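Local coordinates for protein putative polyketide synthase (PDB 6HP2) that is the O-methyltransferase domain of a trans-AT polyketide synthase, binds S-adenosyl-L-homocysteine and probably methylates intermediates in making the antibiotic bacillaene, at residues D200-T205 and P219-W224; E223-L228 and K301-N306; L233-I238 and S308-K313. All blocks are in the same frame, centred on the assembly; numbering follows the deposited sequence.

Interaction 1: D200-T205 and P219-W224; sequences DYIANT and PTVQEW
Ala203 and Thr220 form a single beta bridge, with their CA atoms 4.4 Å apart, where the end of strand 194-203 meets the residues leading into helix 221-230. Ala203 N donates a nearly straight bond to Pro219 O (2.9 Å, 167°). In the other direction Val221 N gives only a weak bond to Ala203 O. A water adds to this joint: it donates to Ala203 O and Thr205 O and accepts from Val221 N.

Trp224 carries the main side-chain contact. Its NE1 donates to the backbone oxygen of Tyr201 at 3.0 Å. This bond is somewhat bent, and the oxygen lies slightly out of the ring plane. The bond limits rotation of the indole against the strand. Asp200 OD2 lies at the edge of the same ring, in its plane, 4.0 Å from CH2. The Asp200 carboxylate is turned steeply against the indole, 68° between planes. Pro219 CG covers one face of the indole near its rim.

The strand belongs to the central sheet of a Rossmann-like class I methyltransferase fold. The side chain of Asp200 lies about 10 Å from the bound S-adenosylhomocysteine, so this contact is near the ligand but does not form its site.

Ile202 splits its two branches between partners. Its CG2, anti to the backbone N (CG1 has chi1 -58°), meets Val221 CG2 at 3.6 Å. Its CG1 approaches Trp224 CD1 obliquely.

Thr220 caps the helix. Its OG1 accepts from Glu223 N (3.0 Å), and Glu223 OE1 accepts in return from Thr220 N (3.0 Å). This is a capping box. The Thr220 methyl, CG2, is turned to Thr205 O instead.

Interaction 2: E223-L228 and K301-N306; sequences EWIELL and KRCEWN
Ile225 and Cys303 make the apolar part of this contact, with Asn306 beside them. Ile225 CG2 sits over the backbone of helix 299-310, 3.5 Å from Cys303 O and 3.7 Å from Cys303 CA. The same methyl lies 3.9 Å from Cys303 CB and about as near to SG. It is anti to its own backbone N, while CG1 takes the position beside that N (chi1 -70°). CG2 thus lies on Cys303, and both CG2 and CG1 come to 4.2 Å from Asn306 CB. The Ile225 and Asn306 side chains pass each other pointing in opposite directions. Glu226 touches Cys303 SG only loosely, through its CG; its carboxylate turns to Gln222.

The two helices pack on one side of the large mixed sheet of the methyltransferase fold. Their segments run roughly antiparallel, at 140° between their N-to-C directions, and their axes approach to 8.8 Å. Ile225 and Asn306 have the nearest CA atoms, 5.5 Å apart. The contact is buried and away from the S-adenosylhomocysteine site.

The polar part rests on the Asn306 amide. Its ND2 donates to Ile225 O, a fairly straight bond (162°) but a long and weak one at 3.5 Å. Leu228 CB packs against the same nitrogen at 3.8 Å, so ND2 lies across the helix surface between a backbone carbonyl and an aliphatic carbon. The firmer partners of this amide are on strand 233-240. Its OD1 accepts from Ile235 N, and ND2 also donates to Leu233 O. Gripped at both ends by one strand, the amide is held in a fixed rotation while it reaches helix 221-230. Arg302 NE adds a bond to Ala229 O just beyond the segment.

Interaction 3: L233-I238 and S308-K313; sequences LVIDEI and SKLSKK
Lys309 NZ donates to Asp236 O at 3.0 Å and to a water that itself donates to Asp236 OD1. The end of helix 299-310 here packs on strand 233-240, which a classic beta bulge interrupts, Asp236 and Glu237 both facing Lys290. The strand belongs to the central sheet of the methyltransferase fold.

Lys309 reaches the first bulge residue, Asp236. Its side chain bends at chi2 (-76°), then runs extended past Ile235 O, with CG 3.4 Å from that oxygen. NZ meets Asp236 O from above the carbonyl plane, not along a lone pair. The water joins amine and carboxylate, whose charged atoms are themselves 5.1 Å apart. The residues at this end are partly or wholly exposed.

Past Lys309 the chain turns and leads toward the short edge strand 314-315 of the same sheet. At this turn Ser308 O accepts from Ser311 OG (2.8 Å) and from Lys312 NZ, which reach it from opposite faces of its carbonyl plane. Lys312 is poorly ordered, so the hydroxyl bond is the more secure of the two.

Nearer the helix, along the lysine stem, the contact becomes apolar. Ile235 CG2 lies alongside that stem, 3.7 Å from Lys309 CB, and the two side chains run in opposite directions. At the far end of Ile235, CD1 meets Leu310 CG, with the chains crossing at about a right angle. Ile238 sits at the other side of the bulge. Its CG1 is anti to the backbone N (chi1 176°) and touches both Leu310 CD2 and Lys313 CG. Ile238 meets Lys313 along the aliphatic part of the lysine; NZ makes a long, weak ion pair with Asp240. The other branch of Ile238, CG2, presses on the helix backbone itself, 3.3 Å from Lys309 O.

How the interactions relate
The three contacts lie on the same side of the chain's centre, their centres 9 to 12 Å apart. Helix 221-230 serves interactions 1 and 2; helix 299-310 serves interactions 2 and 3. Interaction 1 closes before interaction 3 opens along the chain, whereas the segments of interactions 2 and 3 alternate. Strands 194-203 and 233-240 share a sheet, with strand 284-293 between them, and their Ile202, Ile235 and Ile238 meet side chains of the two helices. Ile202 CD1 meets Leu310 CD2 at 3.8 Å, and Trp305 NE1 bonds to Ile235 O. The contacts pack both helices against this part of the sheet; interactions 2 and 3 lie away from the ligand site.

Interaction 1: D200-T205 and P219-W224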
loop_
_atom_site.group_PDB
_atom_site.type_symbol
_atom_site.label_atom_id
_atom_site.label_comp_id
_atom_site.label_asym_id
_atom_site.label_seq_id
_atom_site.Cartn_x
_atom_site.Cartn_y
_atom_site.Cartn_z
ATOM N N ASP A 200 -4.675 0.435 -1.917
ATOM C CA ASP A 200 -5.001 1.447 -2.912
ATOM C C ASP A 200 -6.438 1.913 -2.731
ATOM O O ASP A 200 -7.229 1.355 -1.947
ATOM C CB ASP A 200 -4.773 0.920 -4.320
ATOM C CG ASP A 200 -4.044 1.895 -5.203
ATOM O OD1 ASP A 200 -4.354 3.087 -5.145
ATOM O OD2 ASP A 200 -3.178 1.429 -6.003
ATOM N N TYR A 201 -6.749 2.977 -3.447
ATOM C CA TYR A 201 -8.091 3.560 -3.429
ATOM C C TYR A 201 -9.002 3.127 -4.576
ATOM O O TYR A 201 -8.576 2.924 -5.723
ATOM C CB TYR A 201 -7.981 5.075 -3.433
ATOM C CG TYR A 201 -7.545 5.678 -2.154
ATOM C CD1 TYR A 201 -8.394 5.677 -1.046
ATOM C CD2 TYR A 201 -6.286 6.319 -2.019
ATOM C CE1 TYR A 201 -8.016 6.280 0.120
ATOM C CE2 TYR A 201 -5.939 6.933 -0.820
ATOM C CZ TYR A 201 -6.778 6.878 0.244
ATOM O OH TYR A 201 -6.449 7.479 1.474
ATOM N N ILE A 202 -10.272 2.992 -4.245
ATOM C CA ILE A 202 -11.345 2.803 -5.221
ATOM C C ILE A 202 -12.293 4.010 -5.130
ATOM O O ILE A 202 -12.724 4.393 -4.024
ATOM C CB ILE A 202 -12.120 1.510 -4.951
ATOM C CG1 ILE A 202 -11.190 0.303 -4.993
ATOM C CG2 ILE A 202 -13.315 1.358 -5.905
ATOM C CD1 ILE A 202 -11.906 -0.979 -4.497
ATOM N N ALA A 203 -12.673 4.565 -6.277
ATOM C CA ALA A 203 -13.605 5.680 -6.283
ATOM C C ALA A 203 -15.015 5.094 -6.392
ATOM O O ALA A 203 -15.276 4.258 -7.262
ATOM C CB ALA A 203 -13.296 6.637 -7.428
ATOM N N ASN A 204 -15.917 5.521 -5.510
ATOM C CA ASN A 204 -17.303 5.034 -5.486
ATOM C C ASN A 204 -18.251 5.900 -6.284
ATOM O O ASN A 204 -19.457 5.902 -6.037
ATOM C CB ASN A 204 -17.755 4.912 -4.042
ATOM C CG ASN A 204 -16.929 3.907 -3.307
ATOM O OD1 ASN A 204 -16.700 2.794 -3.853
ATOM N ND2 ASN A 204 -16.359 4.280 -2.164
ATOM N N THR A 205 -17.732 6.569 -7.285
ATOM C CA THR A 205 -18.435 7.521 -8.107
ATOM C C THR A 205 -18.551 6.984 -9.526
ATOM O O THR A 205 -17.913 6.013 -9.931
ATOM C CB THR A 205 -17.674 8.852 -8.078
ATOM O OG1 THR A 205 -16.277 8.566 -8.243
ATOM C CG2 THR A 205 -17.869 9.535 -6.773
ATOM N N PRO A 219 -9.211 5.202 -9.858
ATOM C CA PRO A 219 -10.195 4.587 -10.758
ATOM C C PRO A 219 -11.452 4.203 -10.021
ATOM O O PRO A 219 -11.426 3.913 -8.827
ATOM C CB PRO A 219 -9.469 3.317 -11.276
ATOM C CG PRO A 219 -7.987 3.580 -10.974
ATOM C CD PRO A 219 -7.984 4.367 -9.721
ATOM N N THR A 220 -12.569 4.217 -10.761
ATOM C CA THR A 220 -13.819 3.730 -10.239
ATOM C C THR A 220 -13.802 2.212 -10.077
ATOM O O THR A 220 -12.924 1.507 -10.572
ATOM C CB THR A 220 -14.957 4.090 -11.201
ATOM O OG1 THR A 220 -14.744 3.377 -12.429
ATOM C CG2 THR A 220 -14.992 5.600 -11.495
ATOM N N VAL A 221 -14.871 1.699 -9.465
ATOM C CA VAL A 221 -15.075 0.244 -9.393
ATOM C C VAL A 221 -14.966 -0.375 -10.783
ATOM O O VAL A 221 -14.222 -1.318 -11.007
ATOM C CB VAL A 221 -16.447 -0.061 -8.769
ATOM C CG1 VAL A 221 -16.802 -1.539 -8.916
ATOM C CG2 VAL A 221 -16.458 0.391 -7.298
ATOM N N GLN A 222 -15.746 0.137 -11.734
ATOM C CA GLN A 222 -15.777 -0.451 -13.047
ATOM C C GLN A 222 -14.423 -0.361 -13.730
ATOM O O GLN A 222 -14.022 -1.289 -14.444
ATOM C CB GLN A 222 -16.881 0.227 -13.893
ATOM C CG GLN A 222 -17.075 -0.448 -15.233
ATOM C CD GLN A 222 -17.551 -1.923 -15.111
ATOM O OE1 GLN A 222 -18.285 -2.292 -14.187
ATOM N NE2 GLN A 222 -17.109 -2.762 -16.048
ATOM N N GLU A 223 -13.709 0.747 -13.546
ATOM C CA GLU A 223 -12.402 0.885 -14.170
ATOM C C GLU A 223 -11.401 -0.108 -13.569
ATOM O O GLU A 223 -10.541 -0.623 -14.278
ATOM C CB GLU A 223 -11.888 2.350 -14.049
ATOM C CG GLU A 223 -12.631 3.326 -14.898
ATOM C CD GLU A 223 -12.207 4.785 -14.659
ATOM O OE1 GLU A 223 -11.810 5.124 -13.527
ATOM O OE2 GLU A 223 -12.272 5.572 -15.614
ATOM N N TRP A 224 -11.493 -0.387 -12.264
ATOM C CA TRP A 224 -10.598 -1.358 -11.648
ATOM C C TRP A 224 -10.861 -2.762 -12.160
ATOM O O TRP A 224 -9.928 -3.514 -12.471
ATOM C CB TRP A 224 -10.779 -1.325 -10.122
ATOM C CG TRP A 224 -9.882 -0.392 -9.410
ATOM C CD1 TRP A 224 -10.227 0.721 -8.728
ATOM C CD2 TRP A 224 -8.482 -0.587 -9.167
ATOM N NE1 TRP A 224 -9.124 1.264 -8.107
ATOM C CE2 TRP A 224 -8.037 0.484 -8.373
ATOM C CE3 TRP A 224 -7.561 -1.558 -9.577
ATOM C CZ2 TRP A 224 -6.698 0.649 -7.986
ATOM C CZ3 TRP A 224 -6.210 -1.398 -9.174
ATOM C CH2 TRP A 224 -5.816 -0.314 -8.379
HETATM O O HOH W 1 -17.646 3.275 -8.927
#

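Interaction 2: E223-L228 and K301-N306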
loop_
_atom_site.group_PDB
_atom_site.type_symbol
_atom_site.label_atom_id
_atom_site.label_comp_id
_atom_site.label_asym_id
_atom_site.label_seq_id
_atom_site.Cartn_x
_atom_site.Cartn_y
_atom_site.Cartn_z
ATOM N N GLU A 223 -13.709 0.747 -13.546
ATOM C CA GLU A 223 -12.402 0.885 -14.170
ATOM C C GLU A 223 -11.401 -0.108 -13.569
ATOM O O GLU A 223 -10.541 -0.623 -14.278
ATOM C CB GLU A 223 -11.888 2.350 -14.049
ATOM C CG GLU A 223 -12.631 3.326 -14.898
ATOM C CD GLU A 223 -12.207 4.785 -14.659
ATOM O OE1 GLU A 223 -11.810 5.124 -13.527
ATOM O OE2 GLU A 223 -12.272 5.572 -15.614
ATOM N N TRP A 224 -11.493 -0.387 -12.264
ATOM C CA TRP A 224 -10.598 -1.358 -11.648
ATOM C C TRP A 224 -10.861 -2.762 -12.160
ATOM O O TRP A 224 -9.928 -3.514 -12.471
ATOM C CB TRP A 224 -10.779 -1.325 -10.122
ATOM C CG TRP A 224 -9.882 -0.392 -9.410
ATOM C CD1 TRP A 224 -10.227 0.721 -8.728
ATOM C CD2 TRP A 224 -8.482 -0.587 -9.167
ATOM N NE1 TRP A 224 -9.124 1.264 -8.107
ATOM C CE2 TRP A 224 -8.037 0.484 -8.373
ATOM C CE3 TRP A 224 -7.561 -1.558 -9.577
ATOM C CZ2 TRP A 224 -6.698 0.649 -7.986
ATOM C CZ3 TRP A 224 -6.210 -1.398 -9.174
ATOM C CH2 TRP A 224 -5.816 -0.314 -8.379
ATOM N N ILE A 225 -12.136 -3.108 -12.307
ATOM C CA ILE A 225 -12.521 -4.395 -12.860
ATOM C C ILE A 225 -11.868 -4.612 -14.216
ATOM O O ILE A 225 -11.270 -5.667 -14.495
ATOM C CB ILE A 225 -14.053 -4.466 -12.959
ATOM C CG1 ILE A 225 -14.656 -4.550 -11.556
ATOM C CG2 ILE A 225 -14.503 -5.636 -13.931
ATOM C CD1 ILE A 225 -16.216 -4.397 -11.572
ATOM N N GLU A 226 -12.024 -3.637 -15.094
ATOM C CA GLU A 226 -11.525 -3.723 -16.463
ATOM C C GLU A 226 -10.010 -3.563 -16.573
ATOM O O GLU A 226 -9.377 -4.223 -17.417
ATOM C CB GLU A 226 -12.242 -2.677 -17.303
ATOM C CG GLU A 226 -13.740 -3.001 -17.467
ATOM C CD GLU A 226 -14.553 -1.843 -18.088
ATOM O OE1 GLU A 226 -13.990 -0.789 -18.480
ATOM O OE2 GLU A 226 -15.782 -1.982 -18.105
ATOM N N LEU A 227 -9.433 -2.690 -15.754
ATOM C CA LEU A 227 -7.992 -2.499 -15.764
ATOM C C LEU A 227 -7.287 -3.799 -15.378
ATOM O O LEU A 227 -6.346 -4.238 -16.044
ATOM C CB LEU A 227 -7.604 -1.386 -14.796
ATOM C CG LEU A 227 -6.107 -1.160 -14.527
ATOM C CD1 LEU A 227 -5.434 -0.725 -15.823
ATOM C CD2 LEU A 227 -5.911 -0.119 -13.430
ATOM N N LEU A 228 -7.737 -4.427 -14.299
ATOM C CA LEU A 228 -7.145 -5.687 -13.875
ATOM C C LEU A 228 -7.393 -6.776 -14.905
ATOM O O LEU A 228 -6.449 -7.432 -15.327
ATOM C CB LEU A 228 -7.685 -6.116 -12.516
ATOM C CG LEU A 228 -7.404 -5.163 -11.390
ATOM C CD1 LEU A 228 -8.053 -5.685 -10.104
ATOM C CD2 LEU A 228 -5.910 -4.964 -11.147
ATOM N N LYS A 301 -14.779 -13.264 -18.416
ATOM C CA LYS A 301 -14.869 -14.018 -17.173
ATOM C C LYS A 301 -14.000 -13.403 -16.090
ATOM O O LYS A 301 -14.350 -13.430 -14.895
ATOM C CB LYS A 301 -14.456 -15.472 -17.417
ATOM C CG LYS A 301 -15.548 -16.329 -18.112
ATOM C CD LYS A 301 -16.764 -16.505 -17.209
ATOM C CE LYS A 301 -17.672 -17.614 -17.690
ATOM N NZ LYS A 301 -18.214 -17.339 -19.045
ATOM N N ARG A 302 -12.868 -12.832 -16.476
ATOM C CA ARG A 302 -12.094 -12.076 -15.500
ATOM C C ARG A 302 -12.887 -10.890 -14.974
ATOM O O ARG A 302 -12.843 -10.588 -13.763
ATOM C CB ARG A 302 -10.774 -11.628 -16.105
ATOM C CG ARG A 302 -9.836 -12.809 -16.449
ATOM C CD ARG A 302 -8.389 -12.389 -16.680
ATOM N NE ARG A 302 -8.182 -11.584 -17.862
ATOM C CZ ARG A 302 -7.760 -12.055 -19.029
ATOM N NH1 ARG A 302 -7.482 -13.346 -19.181
ATOM N NH2 ARG A 302 -7.601 -11.236 -20.050
ATOM N N CYS A 303 -13.614 -10.202 -15.861
ATOM C CA CYS A 303 -14.445 -9.067 -15.428
ATOM C C CYS A 303 -15.535 -9.513 -14.476
ATOM O O CYS A 303 -15.768 -8.884 -13.444
ATOM C CB CYS A 303 -15.086 -8.373 -16.638
ATOM S SG CYS A 303 -13.885 -7.378 -17.518
ATOM N N GLU A 304 -16.201 -10.622 -14.797
ATOM C CA GLU A 304 -17.290 -11.089 -13.958
ATOM C C GLU A 304 -16.766 -11.529 -12.610
ATOM O O GLU A 304 -17.391 -11.260 -11.575
ATOM C CB GLU A 304 -18.048 -12.242 -14.663
ATOM C CG GLU A 304 -18.693 -11.740 -15.942
ATOM C CD GLU A 304 -19.422 -12.837 -16.702
ATOM O OE1 GLU A 304 -20.326 -12.486 -17.496
ATOM O OE2 GLU A 304 -19.080 -14.033 -16.492
ATOM N N TRP A 305 -15.584 -12.155 -12.587
ATOM C CA TRP A 305 -15.002 -12.523 -11.301
ATOM C C TRP A 305 -14.688 -11.280 -10.473
ATOM O O TRP A 305 -15.019 -11.184 -9.278
ATOM C CB TRP A 305 -13.738 -13.326 -11.543
ATOM C CG TRP A 305 -13.123 -13.845 -10.299
ATOM C CD1 TRP A 305 -12.220 -13.230 -9.509
ATOM C CD2 TRP A 305 -13.444 -15.099 -9.663
ATOM N NE1 TRP A 305 -11.912 -14.039 -8.446
ATOM C CE2 TRP A 305 -12.660 -15.188 -8.509
ATOM C CE3 TRP A 305 -14.327 -16.150 -9.964
ATOM C CZ2 TRP A 305 -12.714 -16.295 -7.645
ATOM C CZ3 TRP A 305 -14.377 -17.248 -9.111
ATOM C CH2 TRP A 305 -13.577 -17.309 -7.968
ATOM N N ASN A 306 -14.033 -10.309 -11.089
ATOM C CA ASN A 306 -13.655 -9.113 -10.335
ATOM C C ASN A 306 -14.876 -8.351 -9.837
ATOM O O ASN A 306 -14.871 -7.828 -8.712
ATOM C CB ASN A 306 -12.763 -8.252 -11.203
ATOM C CG ASN A 306 -11.382 -8.890 -11.431
ATOM O OD1 ASN A 306 -10.949 -9.791 -10.694
ATOM N ND2 ASN A 306 -10.699 -8.436 -12.469
#

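Interaction 3: L233-I238 and S308-K313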
loop_
_atom_site.group_PDB
_atom_site.type_symbol
_atom_site.label_atom_id
_atom_site.label_comp_id
_atom_site.label_asym_id
_atom_site.label_seq_id
_atom_site.Cartn_x
_atom_site.Cartn_y
_atom_site.Cartn_z
ATOM N N LEU A 233 -5.371 -10.105 -14.669
ATOM C CA LEU A 233 -5.425 -10.233 -13.226
ATOM C C LEU A 233 -6.846 -10.377 -12.711
ATOM O O LEU A 233 -7.780 -9.741 -13.202
ATOM C CB LEU A 233 -4.748 -9.014 -12.582
ATOM C CG LEU A 233 -3.281 -8.866 -12.889
ATOM C CD1 LEU A 233 -2.726 -7.451 -12.459
ATOM C CD2 LEU A 233 -2.425 -9.931 -12.206
ATOM N N VAL A 234 -6.995 -11.137 -11.643
ATOM C CA VAL A 234 -8.252 -11.251 -10.947
ATOM C C VAL A 234 -8.027 -11.068 -9.479
ATOM O O VAL A 234 -6.951 -11.348 -8.954
ATOM C CB VAL A 234 -8.933 -12.629 -11.227
ATOM C CG1 VAL A 234 -9.287 -12.670 -12.684
ATOM C CG2 VAL A 234 -7.993 -13.755 -10.869
ATOM N N ILE A 235 -9.096 -10.651 -8.829
ATOM C CA ILE A 235 -9.118 -10.402 -7.408
ATOM C C ILE A 235 -9.342 -11.705 -6.680
ATOM O O ILE A 235 -10.414 -12.295 -6.782
ATOM C CB ILE A 235 -10.193 -9.380 -7.050
ATOM C CG1 ILE A 235 -9.878 -8.052 -7.701
ATOM C CG2 ILE A 235 -10.317 -9.315 -5.523
ATOM C CD1 ILE A 235 -11.117 -7.087 -7.720
ATOM N N ASP A 236 -8.356 -12.110 -5.871
ATOM C CA ASP A 236 -8.555 -13.264 -5.016
ATOM C C ASP A 236 -9.238 -12.849 -3.717
ATOM O O ASP A 236 -10.073 -13.594 -3.172
ATOM C CB ASP A 236 -7.195 -13.945 -4.745
ATOM C CG ASP A 236 -7.358 -15.278 -4.013
ATOM O OD1 ASP A 236 -8.115 -16.129 -4.514
ATOM O OD2 ASP A 236 -6.756 -15.441 -2.948
ATOM N N GLU A 237 -8.879 -11.666 -3.214
ATOM C CA GLU A 237 -9.398 -11.131 -1.977
ATOM C C GLU A 237 -9.327 -9.618 -2.042
ATOM O O GLU A 237 -8.347 -9.044 -2.556
ATOM C CB GLU A 237 -8.592 -11.664 -0.784
ATOM C CG GLU A 237 -9.227 -11.380 0.558
ATOM C CD GLU A 237 -8.615 -12.193 1.706
ATOM O OE1 GLU A 237 -7.794 -13.073 1.435
ATOM O OE2 GLU A 237 -8.955 -11.948 2.878
ATOM N N ILE A 238 -10.403 -8.970 -1.615
ATOM C CA ILE A 238 -10.454 -7.499 -1.522
ATOM C C ILE A 238 -11.021 -7.170 -0.149
ATOM O O ILE A 238 -12.061 -7.709 0.248
ATOM C CB ILE A 238 -11.270 -6.857 -2.662
ATOM C CG1 ILE A 238 -11.411 -5.339 -2.530
ATOM C CG2 ILE A 238 -12.705 -7.515 -2.746
ATOM C CD1 ILE A 238 -10.212 -4.586 -2.959
ATOM N N SER A 308 -17.780 -9.546 -9.011
ATOM C CA SER A 308 -18.344 -10.283 -7.885
ATOM C C SER A 308 -17.550 -10.034 -6.601
ATOM O O SER A 308 -18.116 -9.869 -5.509
ATOM C CB SER A 308 -18.355 -11.796 -8.230
ATOM O OG SER A 308 -18.765 -12.568 -7.129
ATOM N N LYS A 309 -16.227 -10.067 -6.693
ATOM C CA LYS A 309 -15.433 -9.766 -5.519
ATOM C C LYS A 309 -15.688 -8.345 -5.019
ATOM O O LYS A 309 -15.758 -8.107 -3.806
ATOM C CB LYS A 309 -13.943 -9.937 -5.856
ATOM C CG LYS A 309 -13.590 -11.421 -6.148
ATOM C CD LYS A 309 -13.537 -12.190 -4.833
ATOM C CE LYS A 309 -13.225 -13.665 -5.092
ATOM N NZ LYS A 309 -12.884 -14.336 -3.814
ATOM N N LEU A 310 -15.764 -7.380 -5.931
ATOM C CA LEU A 310 -15.943 -5.991 -5.501
ATOM C C LEU A 310 -17.353 -5.701 -4.982
ATOM O O LEU A 310 -17.542 -4.694 -4.281
ATOM C CB LEU A 310 -15.602 -5.062 -6.643
ATOM C CG LEU A 310 -14.097 -4.936 -6.936
ATOM C CD1 LEU A 310 -13.769 -4.305 -8.220
ATOM C CD2 LEU A 310 -13.393 -4.169 -5.856
ATOM N N SER A 311 -18.327 -6.586 -5.242
ATOM C CA SER A 311 -19.677 -6.392 -4.737
ATOM C C SER A 311 -19.787 -6.820 -3.283
ATOM O O SER A 311 -20.793 -6.528 -2.642
ATOM C CB SER A 311 -20.703 -7.156 -5.598
ATOM O OG SER A 311 -20.638 -8.561 -5.343
ATOM N N LYS A 312 -18.757 -7.445 -2.717
ATOM C CA LYS A 312 -18.825 -7.919 -1.322
ATOM C C LYS A 312 -17.420 -7.870 -0.724
ATOM O O LYS A 312 -16.805 -8.852 -0.336
ATOM C CB LYS A 312 -19.441 -9.314 -1.249
ATOM C CG LYS A 312 -18.807 -10.336 -2.135
ATOM C CD LYS A 312 -19.620 -11.633 -2.083
ATOM C CE LYS A 312 -18.819 -12.820 -2.585
ATOM N NZ LYS A 312 -18.468 -12.693 -4.022
ATOM N N LYS A 313 -16.872 -6.672 -0.645
ATOM C CA LYS A 313 -15.569 -6.476 -0.034
ATOM C C LYS A 313 -15.588 -6.926 1.410
ATOM O O LYS A 313 -16.578 -6.751 2.112
ATOM C CB LYS A 313 -15.237 -4.984 -0.137
ATOM C CG LYS A 313 -15.166 -4.458 -1.500
ATOM C CD LYS A 313 -14.758 -2.973 -1.498
ATOM C CE LYS A 313 -16.047 -2.108 -1.217
ATOM N NZ LYS A 313 -15.734 -0.671 -0.982
HETATM O O HOH W 2 -11.184 -16.648 -4.253
#